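Local atomic coordinates of HMG box-containing protein 1 (Homo sapiens, PDB entry 3QVE), a protein that represses transcription by binding to the promoters of target genes, and takes part in control of the cell cycle and of the Wnt pathway. Residues K14-F20 and Q29-F34; E72-T78 and L89-L95; F99-N103 and G135-A139. All coordinates share one frame; numbering follows the deposited sequence.

In the fold
All three contacts lie in the AXH domain of this repressor and follow one another along the chain. Interactions 1 and 2 are beta hairpins of one antiparallel sheet, their centres about 11 Å apart. Strands 17-20 and 89-94 run side by side in it, so backbone bonds at R17 with E92 and C19 with T90 fuse the two hairpins. Interaction 3 lies on the other side of the chain's centre, about 21 Å from interaction 1 and 20 Å from interaction 2 between centres. It fastens the C-terminal end of the fragment to strand 98-101 of a second, smaller sheet, and F99 CZ packs 3.7 Å from L77 CD1, joining it to interaction 2.

Interaction 1: residues K14-F20 and Q29-F34; sequences KGTRLCF and QDVEDF. With EDO (1,2-ethanediol), chain F.
A beta hairpin that runs straight into a helix brings L18 against Q29 and F34, and K14 against E32. L18 and Q29 form an antiparallel hydrogen-bonded pair, L18 N to Q29 O at 2.8 Å being nearly straight (169°). V31 N, at the start of helix 31-37, also reaches back to the first strand, donating to T16 O. On the side of the sheet where L18 and Q29 point, L18 lays CD1 over a face of the F34 ring, 4.1 Å from its centroid, while F20 CE2 comes within 3.6 Å of F34 CE1, the two ring planes inclined at 31°. A chi1 of 174° swings the F34 ring away from its own backbone N and against L18, and W9 meets it edge-to-face. This strand-to-helix junction carries an N-cap: D30 OD2 accepts from D33 N at 3.1 Å and, weakly, from E32 N. Its other oxygen, OD1, accepts hydrogen bonds from two waters, one also held by G15 N and E32 OE2, the other by R17 NH1; R17 and D30 are thus linked through water. The guanidinium of R17 lies over Q29 C and, in its own plane, its NE-H donates to O1 of a 1,2-ethanediol. K14, extended until its last torsion bends, brings NZ to the syn side of E32 OE2, somewhat out of the carboxylate plane, in a 2.7 Å salt bridge.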
loop_
_atom_site.group_PDB
_atom_site.type_symbol
_atom_site.label_atom_id
_atom_site.label_comp_id
_atom_site.label_asym_id
_atom_site.label_seq_id
_atom_site.Cartn_x
_atom_site.Cartn_y
_atom_site.Cartn_z
ATOM N N LYS A 14 7.034 6.419 -1.696
ATOM C CA LYS A 14 6.924 7.810 -2.061
ATOM C C LYS A 14 6.014 7.965 -3.270
ATOM O O LYS A 14 6.095 7.182 -4.232
ATOM C CB LYS A 14 8.305 8.323 -2.393
ATOM C CG LYS A 14 8.353 9.786 -2.895
ATOM C CD LYS A 14 9.785 10.231 -2.972
ATOM C CE LYS A 14 9.917 11.661 -3.506
ATOM N NZ LYS A 14 9.332 12.668 -2.593
ATOM N N GLY A 15 5.117 8.941 -3.208
ATOM C CA GLY A 15 4.206 9.210 -4.329
ATOM C C GLY A 15 2.839 8.605 -4.104
ATOM O O GLY A 15 1.898 8.934 -4.820
ATOM N N THR A 16 2.712 7.740 -3.109
ATOM C CA THR A 16 1.407 7.182 -2.733
ATOM C C THR A 16 0.547 8.257 -2.073
ATOM O O THR A 16 1.053 9.118 -1.340
ATOM C CB THR A 16 1.564 5.953 -1.777
ATOM O OG1 THR A 16 2.444 4.981 -2.376
ATOM C CG2 THR A 16 0.204 5.285 -1.488
ATOM N N ARG A 17 -0.761 8.185 -2.331
ATOM C CA ARG A 17 -1.759 9.064 -1.729
ATOM C C ARG A 17 -2.728 8.169 -0.978
ATOM O O ARG A 17 -3.092 7.078 -1.462
ATOM C CB ARG A 17 -2.488 9.908 -2.821
ATOM C CG ARG A 17 -1.543 10.813 -3.603
ATOM C CD ARG A 17 -2.194 11.700 -4.666
ATOM N NE ARG A 17 -3.146 12.621 -4.067
ATOM C CZ ARG A 17 -2.809 13.647 -3.294
ATOM N NH1 ARG A 17 -1.536 13.885 -2.989
ATOM N NH2 ARG A 17 -3.755 14.435 -2.823
ATOM N N LEU A 18 -3.146 8.639 0.195
ATOM C CA LEU A 18 -3.948 7.864 1.131
ATOM C C LEU A 18 -5.318 8.504 1.320
ATOM O O LEU A 18 -5.434 9.727 1.372
ATOM C CB LEU A 18 -3.288 7.879 2.500
ATOM C CG LEU A 18 -1.854 7.338 2.514
ATOM C CD1 LEU A 18 -1.353 7.434 3.935
ATOM C CD2 LEU A 18 -1.762 5.897 1.923
ATOM N N CYS A 19 -6.343 7.676 1.471
ATOM C CA CYS A 19 -7.682 8.164 1.809
ATOM C C CYS A 19 -8.334 7.202 2.782
ATOM O O CYS A 19 -8.852 6.177 2.404
ATOM C CB CYS A 19 -8.510 8.337 0.545
ATOM S SG CYS A 19 -10.119 9.146 0.925
ATOM N N PHE A 20 -8.254 7.538 4.070
ATOM C CA PHE A 20 -8.824 6.739 5.122
ATOM C C PHE A 20 -10.342 6.903 5.116
ATOM O O PHE A 20 -10.854 8.010 4.994
ATOM C CB PHE A 20 -8.254 7.177 6.471
ATOM C CG PHE A 20 -6.850 6.771 6.677
ATOM C CD1 PHE A 20 -6.566 5.518 7.212
ATOM C CD2 PHE A 20 -5.801 7.587 6.301
ATOM C CE1 PHE A 20 -5.275 5.111 7.387
ATOM C CE2 PHE A 20 -4.505 7.176 6.470
ATOM C CZ PHE A 20 -4.236 5.941 7.033
ATOM N N GLN A 29 -4.599 12.477 1.008
ATOM C CA GLN A 29 -3.375 13.117 1.422
ATOM C C GLN A 29 -2.151 12.370 0.895
ATOM O O GLN A 29 -2.131 11.138 0.826
ATOM C CB GLN A 29 -3.269 13.249 2.968
ATOM C CG GLN A 29 -3.890 12.151 3.737
ATOM C CD GLN A 29 -4.013 12.387 5.254
ATOM O OE1 GLN A 29 -3.198 13.116 5.863
ATOM N NE2 GLN A 29 -5.030 11.725 5.878
ATOM N N ASP A 30 -1.128 13.138 0.531
ATOM C CA ASP A 30 0.118 12.531 0.142
ATOM C C ASP A 30 0.698 11.787 1.338
ATOM O O ASP A 30 0.641 12.269 2.468
ATOM C CB ASP A 30 1.053 13.605 -0.345
ATOM C CG ASP A 30 2.439 13.105 -0.544
ATOM O OD1 ASP A 30 2.684 12.521 -1.616
ATOM O OD2 ASP A 30 3.251 13.292 0.398
ATOM N N VAL A 31 1.294 10.634 1.062
ATOM C CA VAL A 31 1.855 9.793 2.097
ATOM C C VAL A 31 2.948 10.491 2.920
ATOM O O VAL A 31 3.018 10.285 4.153
ATOM C CB VAL A 31 2.320 8.460 1.531
ATOM C CG1 VAL A 31 3.596 8.626 0.663
ATOM C CG2 VAL A 31 2.511 7.431 2.637
ATOM N N GLU A 32 3.775 11.315 2.288
ATOM C CA GLU A 32 4.797 12.007 3.041
ATOM C C GLU A 32 4.193 13.106 3.942
ATOM O O GLU A 32 4.658 13.326 5.076
ATOM C CB GLU A 32 5.838 12.621 2.138
ATOM C CG GLU A 32 6.848 11.647 1.538
ATOM C CD GLU A 32 7.714 12.364 0.535
ATOM O OE1 GLU A 32 8.684 13.010 0.984
ATOM O OE2 GLU A 32 7.408 12.314 -0.685
ATOM N N ASP A 33 3.176 13.797 3.432
ATOM C CA ASP A 33 2.477 14.838 4.226
ATOM C C ASP A 33 1.807 14.146 5.423
ATOM O O ASP A 33 1.915 14.594 6.557
ATOM C CB ASP A 33 1.454 15.567 3.358
ATOM C CG ASP A 33 2.095 16.503 2.322
ATOM O OD1 ASP A 33 3.334 16.636 2.307
ATOM O OD2 ASP A 33 1.354 17.114 1.518
ATOM N N PHE A 34 1.178 13.005 5.179
ATOM C CA PHE A 34 0.569 12.208 6.244
ATOM C C PHE A 34 1.579 11.752 7.286
ATOM O O PHE A 34 1.359 11.917 8.481
ATOM C CB PHE A 34 -0.163 10.996 5.644
ATOM C CG PHE A 34 -0.701 10.041 6.675
ATOM C CD1 PHE A 34 -1.879 10.316 7.333
ATOM C CD2 PHE A 34 -0.004 8.890 7.008
ATOM C CE1 PHE A 34 -2.397 9.431 8.296
ATOM C CE2 PHE A 34 -0.492 8.009 7.960
ATOM C CZ PHE A 34 -1.698 8.278 8.601
HETATM C C1 EDO F . -6.690 10.956 -5.716
HETATM O O1 EDO F . -5.788 11.956 -5.223
HETATM C C2 EDO F . -7.613 11.521 -6.794
HETATM O O2 EDO F . -8.744 10.650 -6.896
HETATM O O HOH W 1 5.160 11.091 -1.337
HETATM O O HOH W 2 1.185 12.912 -3.731
HETATM O O HOH W 3 -7.314 10.362 4.655
#

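Interaction 2: residues E72-T78 and L89-L95; sequences ESVLKLT and LTVECKL. With EDO (1,2-ethanediol), chain N.
L75 and L77 pair with C93 and V91 in an antiparallel hairpin, each couple joined by two backbone hydrogen bonds; L75 N to C93 O, at 2.9 Å, is almost perfectly straight (177°). Among the polar side chains, T78 OG1 and T90 OG1 share a hydrogen bond of 2.9 Å, and T90 OG1 is also bonded to H21. E72 and K94 form only a long salt bridge, OE1 to NZ 3.8 Å, and one water spans S73 O and L95 N. K76 bends at its third torsion (chi3 78°) and leads away from the partner strand, to a 1,2-ethanediol whose O1 accepts from NZ. Apolar contacts gather on the side of L75, L77, V91 and C93. C93 SG touches both leucines, 3.9 Å from L75 CD1 and 3.8 Å from L77 CD1, while L95 CD2 closes on L75 CG. Elsewhere, E92 lays its CG 3.7 Å from V74 CG2, its carboxylate reaching both valine methyls. With an alanine here in place of E92, V74 would probably lose the cover of CG and the carboxylate, and R17 on the adjoining strand a neighbour. Strand 59-69 flanks strand 72-80, strand 17-20 flanks strand 89-94, and F109 covers L75 and L77.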
loop_
_atom_site.group_PDB
_atom_site.type_symbol
_atom_site.label_atom_id
_atom_site.label_comp_id
_atom_site.label_asym_id
_atom_site.label_seq_id
_atom_site.Cartn_x
_atom_site.Cartn_y
_atom_site.Cartn_z
ATOM N N GLU A 72 -0.488 10.778 -15.634
ATOM C CA GLU A 72 0.147 9.564 -15.191
ATOM C C GLU A 72 -0.840 8.463 -14.903
ATOM O O GLU A 72 -1.832 8.664 -14.204
ATOM C CB GLU A 72 0.904 9.815 -13.895
ATOM C CG GLU A 72 2.133 10.655 -14.070
ATOM C CD GLU A 72 3.086 10.477 -12.902
ATOM O OE1 GLU A 72 2.900 9.540 -12.061
ATOM O OE2 GLU A 72 4.029 11.295 -12.841
ATOM N N SER A 73 -0.523 7.269 -15.394
ATOM C CA SER A 73 -1.302 6.071 -15.087
ATOM C C SER A 73 -1.056 5.672 -13.644
ATOM O O SER A 73 0.086 5.554 -13.253
ATOM C CB SER A 73 -0.845 4.905 -15.989
ATOM O OG SER A 73 -1.334 5.143 -17.275
ATOM N N VAL A 74 -2.132 5.447 -12.880
ATOM C CA VAL A 74 -2.045 5.073 -11.484
ATOM C C VAL A 74 -3.014 3.934 -11.140
ATOM O O VAL A 74 -3.920 3.659 -11.896
ATOM C CB VAL A 74 -2.323 6.287 -10.576
ATOM C CG1 VAL A 74 -1.188 7.301 -10.671
ATOM C CG2 VAL A 74 -3.705 6.908 -10.833
ATOM N N LEU A 75 -2.801 3.299 -10.002
ATOM C CA LEU A 75 -3.687 2.286 -9.444
ATOM C C LEU A 75 -4.446 2.983 -8.320
ATOM O O LEU A 75 -3.931 3.923 -7.680
ATOM C CB LEU A 75 -2.899 1.099 -8.858
ATOM C CG LEU A 75 -2.060 0.214 -9.797
ATOM C CD1 LEU A 75 -1.050 -0.641 -9.005
ATOM C CD2 LEU A 75 -2.979 -0.618 -10.629
ATOM N N LYS A 76 -5.679 2.534 -8.107
ATOM C CA LYS A 76 -6.473 2.891 -6.967
ATOM C C LYS A 76 -6.929 1.604 -6.353
ATOM O O LYS A 76 -7.542 0.778 -7.025
ATOM C CB LYS A 76 -7.634 3.776 -7.370
ATOM C CG LYS A 76 -7.165 5.201 -7.719
ATOM C CD LYS A 76 -8.287 6.150 -8.162
ATOM C CE LYS A 76 -9.077 6.655 -7.009
ATOM N NZ LYS A 76 -10.306 7.398 -7.427
ATOM N N LEU A 77 -6.602 1.444 -5.084
ATOM C CA LEU A 77 -6.761 0.172 -4.363
ATOM C C LEU A 77 -7.462 0.381 -3.069
ATOM O O LEU A 77 -7.187 1.370 -2.392
ATOM C CB LEU A 77 -5.379 -0.403 -4.027
ATOM C CG LEU A 77 -4.340 -0.512 -5.122
ATOM C CD1 LEU A 77 -2.940 -0.929 -4.540
ATOM C CD2 LEU A 77 -4.892 -1.529 -6.207
ATOM N N THR A 78 -8.282 -0.586 -2.645
ATOM C CA THR A 78 -8.952 -0.468 -1.341
ATOM C C THR A 78 -8.567 -1.657 -0.514
ATOM O O THR A 78 -8.605 -2.797 -0.971
ATOM C CB THR A 78 -10.493 -0.357 -1.471
ATOM O OG1 THR A 78 -10.793 0.887 -2.092
ATOM C CG2 THR A 78 -11.199 -0.393 -0.064
ATOM N N LEU A 89 -9.106 1.589 3.877
ATOM C CA LEU A 89 -8.161 2.579 3.323
ATOM C C LEU A 89 -8.152 2.441 1.836
ATOM O O LEU A 89 -7.964 1.322 1.348
ATOM C CB LEU A 89 -6.744 2.291 3.820
ATOM C CG LEU A 89 -5.553 3.067 3.216
ATOM C CD1 LEU A 89 -5.659 4.535 3.494
ATOM C CD2 LEU A 89 -4.236 2.513 3.745
ATOM N N THR A 90 -8.303 3.555 1.117
ATOM C CA THR A 90 -8.105 3.564 -0.334
ATOM C C THR A 90 -6.817 4.334 -0.602
ATOM O O THR A 90 -6.543 5.339 0.053
ATOM C CB THR A 90 -9.307 4.189 -1.075
ATOM O OG1 THR A 90 -10.466 3.409 -0.743
ATOM C CG2 THR A 90 -9.111 4.150 -2.622
ATOM N N VAL A 91 -6.008 3.837 -1.533
ATOM C CA VAL A 91 -4.767 4.490 -1.885
ATOM C C VAL A 91 -4.700 4.665 -3.382
ATOM O O VAL A 91 -5.351 3.930 -4.137
ATOM C CB VAL A 91 -3.486 3.693 -1.414
ATOM C CG1 VAL A 91 -3.584 3.306 0.054
ATOM C CG2 VAL A 91 -3.244 2.492 -2.258
ATOM N N GLU A 92 -3.921 5.654 -3.804
ATOM C CA GLU A 92 -3.468 5.769 -5.179
ATOM C C GLU A 92 -1.983 5.473 -5.182
ATOM O O GLU A 92 -1.253 6.034 -4.376
ATOM C CB GLU A 92 -3.696 7.174 -5.685
ATOM C CG GLU A 92 -3.389 7.393 -7.139
ATOM C CD GLU A 92 -3.096 8.844 -7.439
ATOM O OE1 GLU A 92 -4.053 9.527 -7.878
ATOM O OE2 GLU A 92 -1.933 9.300 -7.237
ATOM N N CYS A 93 -1.519 4.572 -6.039
ATOM C CA CYS A 93 -0.088 4.269 -6.062
ATOM C C CYS A 93 0.378 4.063 -7.494
ATOM O O CYS A 93 -0.418 3.923 -8.404
ATOM C CB CYS A 93 0.182 3.065 -5.188
ATOM S SG CYS A 93 -0.439 1.597 -5.846
ATOM N N LYS A 94 1.685 4.070 -7.703
ATOM C CA LYS A 94 2.236 3.835 -9.034
ATOM C C LYS A 94 2.026 2.373 -9.471
ATOM O O LYS A 94 1.902 1.492 -8.631
ATOM C CB LYS A 94 3.721 4.196 -9.073
ATOM C CG LYS A 94 4.062 5.601 -8.631
ATOM C CD LYS A 94 3.292 6.671 -9.405
ATOM C CE LYS A 94 3.581 8.101 -8.902
ATOM N NZ LYS A 94 2.379 8.742 -8.362
ATOM N N LEU A 95 1.997 2.136 -10.781
ATOM C CA LEU A 95 1.738 0.796 -11.329
ATOM C C LEU A 95 2.783 -0.208 -10.903
ATOM O O LEU A 95 2.479 -1.378 -10.801
ATOM C CB LEU A 95 1.693 0.823 -12.851
ATOM C CG LEU A 95 0.713 1.699 -13.616
ATOM C CD1 LEU A 95 0.673 1.355 -15.156
ATOM C CD2 LEU A 95 -0.662 1.592 -13.043
HETATM C C1 EDO N . -12.754 9.385 -5.269
HETATM O O1 EDO N . -11.447 8.975 -5.680
HETATM C C2 EDO N . -12.694 10.688 -4.493
HETATM O O2 EDO N . -11.849 11.604 -5.198
HETATM O O HOH W 4 2.558 4.626 -12.474
#

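Interaction 3: residues F99-N103 and G135-A139; sequences FYVKN and GHPDA. With EDO (1,2-ethanediol), chain O.
Y100, on strand 98-101, and K102, two residues further on, face a type I beta turn from H136 to A139, closed by A139 N to H136 O at 3.0 Å; the nearest CA atoms across the contact are still 6.7 Å apart, K102 to D138, leaving side chains and small molecules to bridge the two backbones. The turn has an internal brace, D138 N donating to H136 ND1 in a nearly straight bond (167°) that comes from somewhat outside the imidazole plane. K102 sends its chain out with CG anti to the backbone N (chi1 -161°) and turns at its last torsion, setting NZ 3.0 Å from D138 OD2 in a salt bridge, though only in one of two modelled conformers, which leaves the bridge doubtful. There NZ comes from above the carboxylate plane, 62° out of it. Y100 meets the turn with the CE2 side of its ring: D138 O is at the ring edge, 3.6 Å from CE2, and A139 CB approaches CD2 at 4.1 Å. A139 OXT, in the carboxylate at the end of this fragment, stands over one ring face, offset toward the rim, and W106 meets the tyrosine edge-to-face. Y100 OH and D138 O share a water, which donates to the carbonyl. A 1,2-ethanediol, probably from the crystallisation liquor, lies beside them: its O1 accepts from N103 N at 2.9 Å and gives a weak bond to D138 O, while its C1 lies 3.5 Å from Y100 CE2. With 205 Å² buried in all, this light surface contact combines a part-time salt bridge and a water bridge with packing of the Y100 ring on A139, and its strength is likely to depend partly on salt.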
loop_
_atom_site.group_PDB
_atom_site.type_symbol
_atom_site.label_atom_id
_atom_site.label_comp_id
_atom_site.label_asym_id
_atom_site.label_seq_id
_atom_site.Cartn_x
_atom_site.Cartn_y
_atom_site.Cartn_z
ATOM N N PHE A 99 4.327 -5.213 -3.318
ATOM C CA PHE A 99 3.641 -5.552 -2.074
ATOM C C PHE A 99 4.219 -6.869 -1.605
ATOM O O PHE A 99 4.482 -7.740 -2.433
ATOM C CB PHE A 99 2.146 -5.684 -2.293
ATOM C CG PHE A 99 1.507 -4.412 -2.711
ATOM C CD1 PHE A 99 1.205 -3.429 -1.762
ATOM C CD2 PHE A 99 1.323 -4.135 -4.067
ATOM C CE1 PHE A 99 0.632 -2.232 -2.131
ATOM C CE2 PHE A 99 0.776 -2.945 -4.442
ATOM C CZ PHE A 99 0.424 -1.980 -3.466
ATOM N N TYR A 100 4.415 -6.993 -0.302
ATOM C CA TYR A 100 4.938 -8.208 0.273
ATOM C C TYR A 100 3.758 -8.948 0.848
ATOM O O TYR A 100 3.223 -8.548 1.886
ATOM C CB TYR A 100 6.042 -7.944 1.291
ATOM C CG TYR A 100 6.791 -9.246 1.594
ATOM C CD1 TYR A 100 7.849 -9.678 0.802
ATOM C CD2 TYR A 100 6.376 -10.068 2.627
ATOM C CE1 TYR A 100 8.515 -10.914 1.058
ATOM C CE2 TYR A 100 7.017 -11.277 2.895
ATOM C CZ TYR A 100 8.078 -11.692 2.115
ATOM O OH TYR A 100 8.687 -12.877 2.422
ATOM N N VAL A 101 3.325 -9.996 0.144
ATOM C CA VAL A 101 2.071 -10.662 0.444
ATOM C C VAL A 101 2.326 -11.830 1.370
ATOM O O VAL A 101 3.190 -12.638 1.089
ATOM C CB VAL A 101 1.376 -11.111 -0.829
ATOM C CG1 VAL A 101 0.124 -11.917 -0.494
ATOM C CG2 VAL A 101 1.080 -9.853 -1.694
ATOM N N LYS A 102 1.581 -11.889 2.472
ATOM C CA LYS A 102 1.662 -12.993 3.440
ATOM C C LYS A 102 1.458 -14.329 2.742
ATOM O O LYS A 102 0.523 -14.475 1.970
ATOM C CB LYS A 102 0.596 -12.831 4.517
ATOM C CG LYS A 102 0.826 -13.600 5.812
ATOM C CD LYS A 102 -0.332 -13.366 6.772
ATOM C CE LYS A 102 0.062 -13.656 8.218
ATOM N NZ LYS A 102 0.627 -15.016 8.365
ATOM N N ASN A 103 2.344 -15.294 3.019
ATOM C CA ASN A 103 2.315 -16.637 2.384
ATOM C C ASN A 103 2.556 -16.659 0.880
ATOM O O ASN A 103 2.287 -17.655 0.234
ATOM C CB ASN A 103 1.024 -17.418 2.709
ATOM C CG ASN A 103 0.729 -17.418 4.178
ATOM O OD1 ASN A 103 -0.411 -17.198 4.582
ATOM N ND2 ASN A 103 1.763 -17.602 4.997
ATOM N N GLY A 135 8.834 -5.037 8.855
ATOM C CA GLY A 135 8.900 -5.407 10.287
ATOM C C GLY A 135 7.709 -6.206 10.846
ATOM O O GLY A 135 7.603 -6.409 12.054
ATOM N N HIS A 136 6.780 -6.633 9.989
ATOM C CA HIS A 136 5.773 -7.575 10.416
ATOM C C HIS A 136 6.535 -8.900 10.656
ATOM O O HIS A 136 7.458 -9.215 9.927
ATOM C CB HIS A 136 4.742 -7.770 9.315
ATOM C CG HIS A 136 3.589 -8.619 9.709
ATOM N ND1 HIS A 136 3.607 -9.997 9.610
ATOM C CD2 HIS A 136 2.376 -8.290 10.209
ATOM C CE1 HIS A 136 2.458 -10.474 10.062
ATOM N NE2 HIS A 136 1.680 -9.460 10.400
ATOM N N PRO A 137 6.127 -9.706 11.628
ATOM C CA PRO A 137 6.893 -10.956 11.820
ATOM C C PRO A 137 6.967 -11.889 10.595
ATOM O O PRO A 137 7.917 -12.622 10.461
ATOM C CB PRO A 137 6.156 -11.661 12.967
ATOM C CG PRO A 137 5.209 -10.692 13.536
ATOM C CD PRO A 137 5.014 -9.560 12.575
ATOM N N ASP A 138 6.009 -11.823 9.673
ATOM C CA ASP A 138 6.015 -12.692 8.521
ATOM C C ASP A 138 6.535 -11.995 7.281
ATOM O O ASP A 138 6.311 -12.507 6.163
ATOM C CB ASP A 138 4.587 -13.182 8.264
ATOM C CG ASP A 138 3.998 -13.894 9.476
ATOM O OD1 ASP A 138 4.718 -14.712 10.029
ATOM O OD2 ASP A 138 2.842 -13.656 9.859
ATOM N N ALA A 139 7.171 -10.828 7.452
ATOM C CA ALA A 139 7.662 -10.020 6.308
ATOM C C ALA A 139 9.183 -9.942 6.274
ATOM O O ALA A 139 9.819 -10.576 7.127
ATOM C CB ALA A 139 7.091 -8.603 6.347
ATOM O OXT ALA A 139 9.774 -9.233 5.420
HETATM C C1 EDO O . 5.763 -14.413 3.691
HETATM O O1 EDO O . 4.673 -14.720 4.579
HETATM C C2 EDO O . 6.560 -15.641 3.272
HETATM O O2 EDO O . 6.390 -15.859 1.871
HETATM O O HOH W 5 8.594 -13.943 5.155
#